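Local coordinates for protein putative methyltransferase from antibiotic biosynthesis pathway (Anabaena variabilis ATCC 29413, PDB 3EGE) that probably transfers a methyl group from S-adenosylmethionine to an acceptor that has not been established, as a putative enzyme of antibiotic biosynthesis, at residues A[176-181]-A[252-257]; A[20-25]-A[182-187]. All blocks are in the same frame, centred on the assembly; numbering follows the deposited sequence.

Contact 1: residues A[176-181]-A[252-257]; sequences IPFLLP and YRFIYT
Phe178 and Phe254 lie side by side and point the same way, CB of Phe178 resting 3.8 Å from CE2 of Phe254. CB of Phe178 leaves on the Phe254 side, and CG, anti to the backbone N (chi1 174°), extends its ring outward alongside the other toward the covering helix 20-30. Further along, Ile176 sets CG1 3.9 Å from CB of Phe254 and crosses Tyr256 at about a right angle, with CG2 3.5 Å from the Tyr256 OH. These strands, 172-181 and 252-258, are antiparallel neighbours in the mixed sheet of a Rossmann-like methyltransferase fold, and strand 252-258 has strand 126-131 on its other flank. Ile176 and Phe254 form a hydrogen-bonded pair. On the face opposite the phenylalanines, the Pro177 ring lies over one face of the Arg253 guanidinium, CB 3.7 Å from NH1. Bent at chi2, Arg253 folds back so that NH1 donates to its neighbour's carbonyl, Tyr252 O, at 2.9 Å; Phe178 N reaches the same oxygen from the opposite face of the carbonyl plane. Asp249 forms a salt bridge with NH1. Beyond a water joining Phe178 O to Tyr252 N, Leu180 crosses the Tyr252 ring obliquely, CD1 3.7 Å from CE1.

Contact 2: residues A[20-25]-A[182-187]; sequences IRIVNA and HDLSDL
Arg21 reaches from the first turn of helix 20-30 to Asp183, in the loop that follows strand 172-181. Its CB points toward that loop, CG continues outward beside the backbone N, and CD carries the chain on, extended at chi2. The chain then bends at chi3 (-66°), turning the guanidinium so that its end nitrogens face Asp183. On the way, NE is taken by Asp19, just ahead of the helix, in a salt bridge that gives the group a second carboxylate and should limit its rotation. CZ comes to 3.6 Å from Asp183 OD1, and the grip is made by the two nitrogens beyond it. NH1, which packs beside Pro181, donates to OD1 at 3.1 Å, meeting it on the syn side but 30° out of the carboxylate plane. NH2 donates to that same OD1 at 3.3 Å, from well above the plane. This is therefore an end-on, two-nitrogen salt bridge closing on a single oxygen rather than a paired one: OD1 stays in the guanidinium plane, while the planes of the two groups are turned 62° apart. A weak bond from NH2 to Asp183 O, also 3.3 Å long, adds a hold on the backbone. NH2 also passes 3.7 Å from Leu184 CA. Beside the arginine, Ile22 CD1 approaches Leu184 CD2 at 4.4 Å, a loose apolar contact, and lies near the carboxylate of Asp186, which is held by Arg16 and by the hydroxyl of Tyr48. Ile22 and Val23 pack on Tyr48 of helix 47-53, whereas Ile22 also touches Phe178, placing the N-terminal turn of helix 20-30 between helix 47-53, strand 172-181 and the loop leaving that strand.

In the fold
The two contacts have centres 12 Å apart and meet along helix 20-30. Contact 1 lies in the antiparallel part of the mixed sheet, beside strand 126-131, the last of the five parallel strands; contact 2 is made by the chain as it leaves strand 172-181. Along the sequence the segments run 20-25, 176-181, 182-187, 252-257, so the two contacts interlock, and 176-181 leads directly into 182-187. The helix touches both strands of contact 1, reaching strand 252-258 through Ala25 on Phe254. Helix 20-30, which precedes the first strand of the Rossmann-like domain, is thereby packed against strands supplied by the second half of the chain.

Contact 1: residues A[176-181]-A[252-257]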
ATOM      1  N   ILE A 176      -5.804  -7.662  10.300  1.00 71.72           N
ATOM      2  CA  ILE A 176      -5.687  -6.678  11.402  1.00 71.11           C
ATOM      3  C   ILE A 176      -5.674  -5.264  10.839  1.00 69.89           C
ATOM      4  O   ILE A 176      -5.198  -5.071   9.727  1.00 70.53           O
ATOM      5  CB  ILE A 176      -4.433  -6.880  12.295  1.00 70.33           C
ATOM      6  CG1 ILE A 176      -3.129  -6.770  11.482  1.00 70.66           C
ATOM      7  CG2 ILE A 176      -4.524  -8.206  12.998  1.00 70.84           C
ATOM      8  CD1 ILE A 176      -1.841  -7.007  12.287  1.00 71.54           C
ATOM      9  N   PRO A 177      -6.196  -4.280  11.593  1.00 69.03           N
ATOM     10  CA  PRO A 177      -6.061  -2.924  11.094  1.00 69.07           C
ATOM     11  C   PRO A 177      -4.642  -2.380  11.211  1.00 68.45           C
ATOM     12  O   PRO A 177      -3.943  -2.697  12.154  1.00 68.19           O
ATOM     13  CB  PRO A 177      -7.002  -2.106  12.004  1.00 68.82           C
ATOM     14  CG  PRO A 177      -7.766  -3.088  12.785  1.00 67.64           C
ATOM     15  CD  PRO A 177      -6.914  -4.293  12.876  1.00 69.43           C
ATOM     16  N   PHE A 178      -4.220  -1.617  10.211  1.00 69.19           N
ATOM     17  CA  PHE A 178      -3.030  -0.794  10.331  1.00 68.80           C
ATOM     18  C   PHE A 178      -3.619   0.627  10.439  1.00 68.05           C
ATOM     19  O   PHE A 178      -4.017   1.240   9.424  1.00 68.92           O
ATOM     20  CB  PHE A 178      -2.036  -0.923   9.174  1.00 68.19           C
ATOM     21  CG  PHE A 178      -0.901   0.064   9.282  1.00 69.42           C
ATOM     22  CD1 PHE A 178       0.087  -0.104  10.262  1.00 68.01           C
ATOM     23  CD2 PHE A 178      -0.854   1.202   8.454  1.00 67.16           C
ATOM     24  CE1 PHE A 178       1.139   0.834  10.412  1.00 68.03           C
ATOM     25  CE2 PHE A 178       0.192   2.154   8.592  1.00 68.34           C
ATOM     26  CZ  PHE A 178       1.180   1.977   9.584  1.00 69.89           C
ATOM     27  N   LEU A 179      -3.701   1.119  11.672  1.00 68.08           N
ATOM     28  CA  LEU A 179      -4.180   2.482  11.958  1.00 68.63           C
ATOM     29  C   LEU A 179      -3.032   3.373  11.527  1.00 68.88           C
ATOM     30  O   LEU A 179      -1.863   3.034  11.762  1.00 70.06           O
ATOM     31  CB  LEU A 179      -4.489   2.669  13.443  1.00 68.27           C
ATOM     32  CG  LEU A 179      -5.529   1.690  14.034  1.00 70.17           C
ATOM     33  CD1 LEU A 179      -5.658   1.829  15.568  1.00 63.38           C
ATOM     34  CD2 LEU A 179      -6.872   1.855  13.346  1.00 66.45           C
ATOM     35  N   LEU A 180      -3.352   4.476  10.866  1.00 68.62           N
ATOM     36  CA  LEU A 180      -2.330   5.373  10.336  1.00 67.89           C
ATOM     37  C   LEU A 180      -1.843   6.386  11.372  1.00 67.00           C
ATOM     38  O   LEU A 180      -2.663   7.142  11.899  1.00 66.99           O
ATOM     39  CB  LEU A 180      -2.867   6.154   9.141  1.00 67.46           C
ATOM     40  CG  LEU A 180      -3.371   5.403   7.905  1.00 71.91           C
ATOM     41  CD1 LEU A 180      -3.724   6.455   6.795  1.00 67.85           C
ATOM     42  CD2 LEU A 180      -2.364   4.365   7.415  1.00 62.97           C
ATOM     43  N   PRO A 181      -0.518   6.417  11.668  1.00 66.20           N
ATOM     44  CA  PRO A 181      -0.004   7.504  12.514  1.00 65.57           C
ATOM     45  C   PRO A 181      -0.145   8.836  11.786  1.00 65.36           C
ATOM     46  O   PRO A 181      -0.302   8.859  10.575  1.00 65.48           O
ATOM     47  CB  PRO A 181       1.473   7.166  12.689  1.00 66.41           C
ATOM     48  CG  PRO A 181       1.630   5.732  12.232  1.00 66.52           C
ATOM     49  CD  PRO A 181       0.542   5.458  11.291  1.00 65.61           C
ATOM     50  N   TYR A 252      -7.147   0.714   6.204  1.00 69.47           N
ATOM     51  CA  TYR A 252      -5.949  -0.050   5.836  1.00 70.58           C
ATOM     52  C   TYR A 252      -5.877  -1.283   6.729  1.00 70.11           C
ATOM     53  O   TYR A 252      -6.076  -1.197   7.961  1.00 66.67           O
ATOM     54  CB  TYR A 252      -4.675   0.779   5.914  1.00 72.51           C
ATOM     55  CG  TYR A 252      -4.632   1.880   4.883  1.00 71.17           C
ATOM     56  CD1 TYR A 252      -5.213   3.147   5.157  1.00 73.73           C
ATOM     57  CD2 TYR A 252      -4.050   1.667   3.638  1.00 68.18           C
ATOM     58  CE1 TYR A 252      -5.189   4.200   4.208  1.00 77.63           C
ATOM     59  CE2 TYR A 252      -3.996   2.710   2.653  1.00 74.34           C
ATOM     60  CZ  TYR A 252      -4.577   3.986   2.948  1.00 80.00           C
ATOM     61  OH  TYR A 252      -4.577   5.034   2.030  1.00 78.68           O
ATOM     62  N   ARG A 253      -5.592  -2.419   6.082  1.00 70.40           N
ATOM     63  CA  ARG A 253      -5.600  -3.730   6.720  1.00 70.11           C
ATOM     64  C   ARG A 253      -4.474  -4.645   6.225  1.00 70.29           C
ATOM     65  O   ARG A 253      -4.188  -4.702   5.022  1.00 68.53           O
ATOM     66  CB  ARG A 253      -6.914  -4.445   6.359  1.00 69.52           C
ATOM     67  CG  ARG A 253      -8.198  -3.819   6.856  1.00 70.94           C
ATOM     68  CD  ARG A 253      -8.397  -4.083   8.357  1.00 67.87           C
ATOM     69  NE  ARG A 253      -9.613  -3.465   8.852  1.00 65.75           N
ATOM     70  CZ  ARG A 253      -9.798  -2.165   9.107  1.00 67.01           C
ATOM     71  NH1 ARG A 253      -8.848  -1.282   8.923  1.00 71.53           N
ATOM     72  NH2 ARG A 253     -10.968  -1.739   9.547  1.00 66.31           N
ATOM     73  N   PHE A 254      -3.855  -5.364   7.165  1.00 71.32           N
ATOM     74  CA  PHE A 254      -2.933  -6.446   6.819  1.00 71.36           C
ATOM     75  C   PHE A 254      -3.778  -7.715   6.751  1.00 72.35           C
ATOM     76  O   PHE A 254      -4.501  -8.014   7.704  1.00 71.70           O
ATOM     77  CB  PHE A 254      -1.808  -6.641   7.838  1.00 70.70           C
ATOM     78  CG  PHE A 254      -0.706  -5.642   7.720  1.00 69.90           C
ATOM     79  CD1 PHE A 254       0.224  -5.750   6.698  1.00 68.00           C
ATOM     80  CD2 PHE A 254      -0.577  -4.594   8.641  1.00 75.22           C
ATOM     81  CE1 PHE A 254       1.288  -4.824   6.582  1.00 69.48           C
ATOM     82  CE2 PHE A 254       0.476  -3.641   8.523  1.00 72.79           C
ATOM     83  CZ  PHE A 254       1.412  -3.768   7.496  1.00 68.70           C
ATOM     84  N   ILE A 255      -3.762  -8.380   5.592  1.00 73.65           N
ATOM     85  CA  ILE A 255      -4.333  -9.718   5.411  1.00 74.02           C
ATOM     86  C   ILE A 255      -3.085 -10.620   5.376  1.00 71.96           C
ATOM     87  O   ILE A 255      -2.122 -10.320   4.649  1.00 68.16           O
ATOM     88  CB  ILE A 255      -5.068  -9.934   4.071  1.00 73.80           C
ATOM     89  CG1 ILE A 255      -6.343  -9.129   3.950  1.00 78.33           C
ATOM     90  CG2 ILE A 255      -5.511 -11.380   3.942  1.00 75.87           C
ATOM     91  CD1 ILE A 255      -6.977  -9.380   2.566  1.00 77.64           C
ATOM     92  N   TYR A 256      -3.121 -11.711   6.147  1.00 71.18           N
ATOM     93  CA  TYR A 256      -2.000 -12.630   6.232  1.00 70.67           C
ATOM     94  C   TYR A 256      -2.386 -14.056   6.596  1.00 70.86           C
ATOM     95  O   TYR A 256      -3.352 -14.288   7.330  1.00 69.13           O
ATOM     96  CB  TYR A 256      -0.949 -12.115   7.232  1.00 70.87           C
ATOM     97  CG  TYR A 256      -1.486 -11.935   8.632  1.00 73.40           C
ATOM     98  CD1 TYR A 256      -2.151 -10.761   8.994  1.00 70.45           C
ATOM     99  CD2 TYR A 256      -1.335 -12.938   9.607  1.00 72.46           C
ATOM    100  CE1 TYR A 256      -2.660 -10.576  10.291  1.00 71.15           C
ATOM    101  CE2 TYR A 256      -1.848 -12.759  10.915  1.00 70.26           C
ATOM    102  CZ  TYR A 256      -2.511 -11.576  11.243  1.00 73.22           C
ATOM    103  OH  TYR A 256      -3.041 -11.382  12.506  1.00 75.13           O
ATOM    104  N   THR A 257      -1.602 -14.995   6.068  1.00 71.62           N
ATOM    105  CA  THR A 257      -1.756 -16.405   6.370  1.00 72.29           C
ATOM    106  C   THR A 257      -1.145 -16.751   7.736  1.00 75.17           C
ATOM    107  O   THR A 257      -0.212 -16.098   8.224  1.00 72.01           O
ATOM    108  CB  THR A 257      -1.119 -17.301   5.315  1.00 70.65           C
ATOM    109  OG1 THR A 257       0.218 -16.853   5.076  1.00 70.39           O
ATOM    110  CG2 THR A 257      -1.913 -17.261   4.025  1.00 65.95           C
TER
HETATM  111  O   HOH W   1      -6.532   2.300   8.628  1.00 53.23           O

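Contact 2: residues A[20-25]-A[182-187]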
ATOM      1  N   ILE A  20       9.228   3.267   8.659  1.00 66.13           N
ATOM      2  CA  ILE A  20       9.785   2.187   9.497  1.00 66.41           C
ATOM      3  C   ILE A  20       8.717   1.401  10.280  1.00 66.40           C
ATOM      4  O   ILE A  20       8.928   0.235  10.616  1.00 66.67           O
ATOM      5  CB  ILE A  20      10.890   2.720  10.473  1.00 66.07           C
ATOM      6  CG1 ILE A  20      11.799   1.570  10.971  1.00 70.08           C
ATOM      7  CG2 ILE A  20      10.274   3.531  11.641  1.00 61.63           C
ATOM      8  CD1 ILE A  20      12.926   2.025  11.977  1.00 69.04           C
ATOM      9  N   ARG A  21       7.591   2.049  10.581  1.00 66.59           N
ATOM     10  CA  ARG A  21       6.467   1.388  11.264  1.00 66.83           C
ATOM     11  C   ARG A  21       5.756   0.390  10.365  1.00 66.34           C
ATOM     12  O   ARG A  21       5.307  -0.655  10.835  1.00 65.75           O
ATOM     13  CB  ARG A  21       5.508   2.414  11.839  1.00 66.89           C
ATOM     14  CG  ARG A  21       6.139   3.128  13.001  1.00 65.39           C
ATOM     15  CD  ARG A  21       5.444   4.371  13.339  1.00 61.78           C
ATOM     16  NE  ARG A  21       5.554   5.382  12.281  1.00 62.75           N
ATOM     17  CZ  ARG A  21       5.143   6.640  12.409  1.00 60.13           C
ATOM     18  NH1 ARG A  21       4.680   7.089  13.571  1.00 65.45           N
ATOM     19  NH2 ARG A  21       5.259   7.475  11.394  1.00 59.37           N
ATOM     20  N   ILE A  22       5.670   0.713   9.074  1.00 67.14           N
ATOM     21  CA  ILE A  22       5.120  -0.214   8.094  1.00 67.20           C
ATOM     22  C   ILE A  22       6.116  -1.384   7.922  1.00 67.28           C
ATOM     23  O   ILE A  22       5.699  -2.542   7.972  1.00 67.84           O
ATOM     24  CB  ILE A  22       4.774   0.470   6.770  1.00 67.39           C
ATOM     25  CG1 ILE A  22       3.694   1.541   7.021  1.00 68.77           C
ATOM     26  CG2 ILE A  22       4.279  -0.571   5.762  1.00 65.56           C
ATOM     27  CD1 ILE A  22       3.209   2.261   5.779  1.00 67.51           C
ATOM     28  N   VAL A  23       7.415  -1.081   7.799  1.00 66.39           N
ATOM     29  CA  VAL A  23       8.458  -2.123   7.654  1.00 66.60           C
ATOM     30  C   VAL A  23       8.469  -3.066   8.860  1.00 66.82           C
ATOM     31  O   VAL A  23       8.499  -4.275   8.672  1.00 68.22           O
ATOM     32  CB  VAL A  23       9.891  -1.520   7.459  1.00 66.70           C
ATOM     33  CG1 VAL A  23      10.942  -2.622   7.405  1.00 60.84           C
ATOM     34  CG2 VAL A  23       9.940  -0.625   6.216  1.00 65.01           C
ATOM     35  N   ASN A  24       8.454  -2.508  10.076  1.00 66.58           N
ATOM     36  CA  ASN A  24       8.395  -3.305  11.322  1.00 67.25           C
ATOM     37  C   ASN A  24       7.140  -4.207  11.375  1.00 66.80           C
ATOM     38  O   ASN A  24       7.227  -5.361  11.800  1.00 66.16           O
ATOM     39  CB  ASN A  24       8.446  -2.411  12.584  1.00 68.42           C
ATOM     40  CG  ASN A  24       9.796  -1.685  12.777  1.00 68.84           C
ATOM     41  OD1 ASN A  24      10.808  -2.043  12.200  1.00 73.95           O
ATOM     42  ND2 ASN A  24       9.782  -0.642  13.591  1.00 73.07           N
ATOM     43  N   ALA A  25       6.005  -3.669  10.920  1.00 66.61           N
ATOM     44  CA  ALA A  25       4.734  -4.411  10.812  1.00 66.74           C
ATOM     45  C   ALA A  25       4.877  -5.608   9.859  1.00 66.61           C
ATOM     46  O   ALA A  25       4.506  -6.727  10.216  1.00 67.32           O
ATOM     47  CB  ALA A  25       3.592  -3.474  10.331  1.00 65.59           C
ATOM     48  N   HIS A 182      -0.088   9.931  12.528  1.00 65.51           N
ATOM     49  CA  HIS A 182      -0.228  11.268  11.950  1.00 64.95           C
ATOM     50  C   HIS A 182       1.008  11.758  11.193  1.00 64.96           C
ATOM     51  O   HIS A 182       0.879  12.697  10.422  1.00 65.05           O
ATOM     52  CB  HIS A 182      -0.573  12.287  13.040  1.00 65.46           C
ATOM     53  CG  HIS A 182       0.567  12.588  13.967  1.00 68.58           C
ATOM     54  ND1 HIS A 182       1.398  13.673  13.792  1.00 67.41           N
ATOM     55  CD2 HIS A 182       1.040  11.916  15.043  1.00 65.04           C
ATOM     56  CE1 HIS A 182       2.319  13.669  14.738  1.00 65.54           C
ATOM     57  NE2 HIS A 182       2.129  12.609  15.503  1.00 64.13           N
ATOM     58  N   ASP A 183       2.177  11.121  11.400  1.00 65.91           N
ATOM     59  CA  ASP A 183       3.472  11.551  10.823  1.00 65.56           C
ATOM     60  C   ASP A 183       4.172  10.514   9.929  1.00 67.03           C
ATOM     61  O   ASP A 183       5.410  10.397   9.933  1.00 66.51           O
ATOM     62  CB  ASP A 183       4.402  12.072  11.940  1.00 64.67           C
ATOM     63  CG  ASP A 183       4.603  11.079  13.069  1.00 67.36           C
ATOM     64  OD1 ASP A 183       3.977  10.004  13.013  1.00 63.55           O
ATOM     65  OD2 ASP A 183       5.357  11.387  14.033  1.00 66.92           O
ATOM     66  N   LEU A 184       3.380   9.789   9.132  1.00 68.45           N
ATOM     67  CA  LEU A 184       3.928   8.816   8.170  1.00 69.06           C
ATOM     68  C   LEU A 184       4.795   9.510   7.104  1.00 68.05           C
ATOM     69  O   LEU A 184       4.417  10.550   6.553  1.00 67.61           O
ATOM     70  CB  LEU A 184       2.833   8.022   7.441  1.00 69.49           C
ATOM     71  CG  LEU A 184       2.094   6.918   8.168  1.00 73.51           C
ATOM     72  CD1 LEU A 184       0.885   6.488   7.339  1.00 76.13           C
ATOM     73  CD2 LEU A 184       3.023   5.715   8.445  1.00 71.03           C
ATOM     74  N   SER A 185       5.956   8.915   6.846  1.00 67.56           N
ATOM     75  CA  SER A 185       6.897   9.386   5.818  1.00 67.34           C
ATOM     76  C   SER A 185       6.405   9.032   4.402  1.00 67.13           C
ATOM     77  O   SER A 185       6.746   9.696   3.433  1.00 66.24           O
ATOM     78  CB  SER A 185       8.281   8.763   6.057  1.00 65.69           C
ATOM     79  OG  SER A 185       8.230   7.351   5.930  1.00 64.93           O
ATOM     80  N   ASP A 186       5.608   7.969   4.322  1.00 68.60           N
ATOM     81  CA  ASP A 186       5.084   7.414   3.087  1.00 69.96           C
ATOM     82  C   ASP A 186       3.762   8.118   2.785  1.00 69.99           C
ATOM     83  O   ASP A 186       2.716   7.784   3.357  1.00 69.77           O
ATOM     84  CB  ASP A 186       4.918   5.894   3.285  1.00 70.93           C
ATOM     85  CG  ASP A 186       4.686   5.133   1.997  1.00 70.52           C
ATOM     86  OD1 ASP A 186       4.595   5.700   0.897  1.00 70.29           O
ATOM     87  OD2 ASP A 186       4.589   3.909   2.112  1.00 69.22           O
ATOM     88  N   LEU A 187       3.812   9.079   1.857  1.00 69.37           N
ATOM     89  CA  LEU A 187       2.670   9.924   1.544  1.00 67.98           C
ATOM     90  C   LEU A 187       1.773   9.338   0.478  1.00 68.53           C
ATOM     91  O   LEU A 187       1.625   9.886  -0.613  1.00 68.28           O
ATOM     92  CB  LEU A 187       3.112  11.367   1.208  1.00 68.26           C
ATOM     93  CG  LEU A 187       3.940  12.113   2.287  1.00 68.30           C
ATOM     94  CD1 LEU A 187       4.247  13.584   1.841  1.00 65.00           C
ATOM     95  CD2 LEU A 187       3.255  12.079   3.661  1.00 65.14           C
TER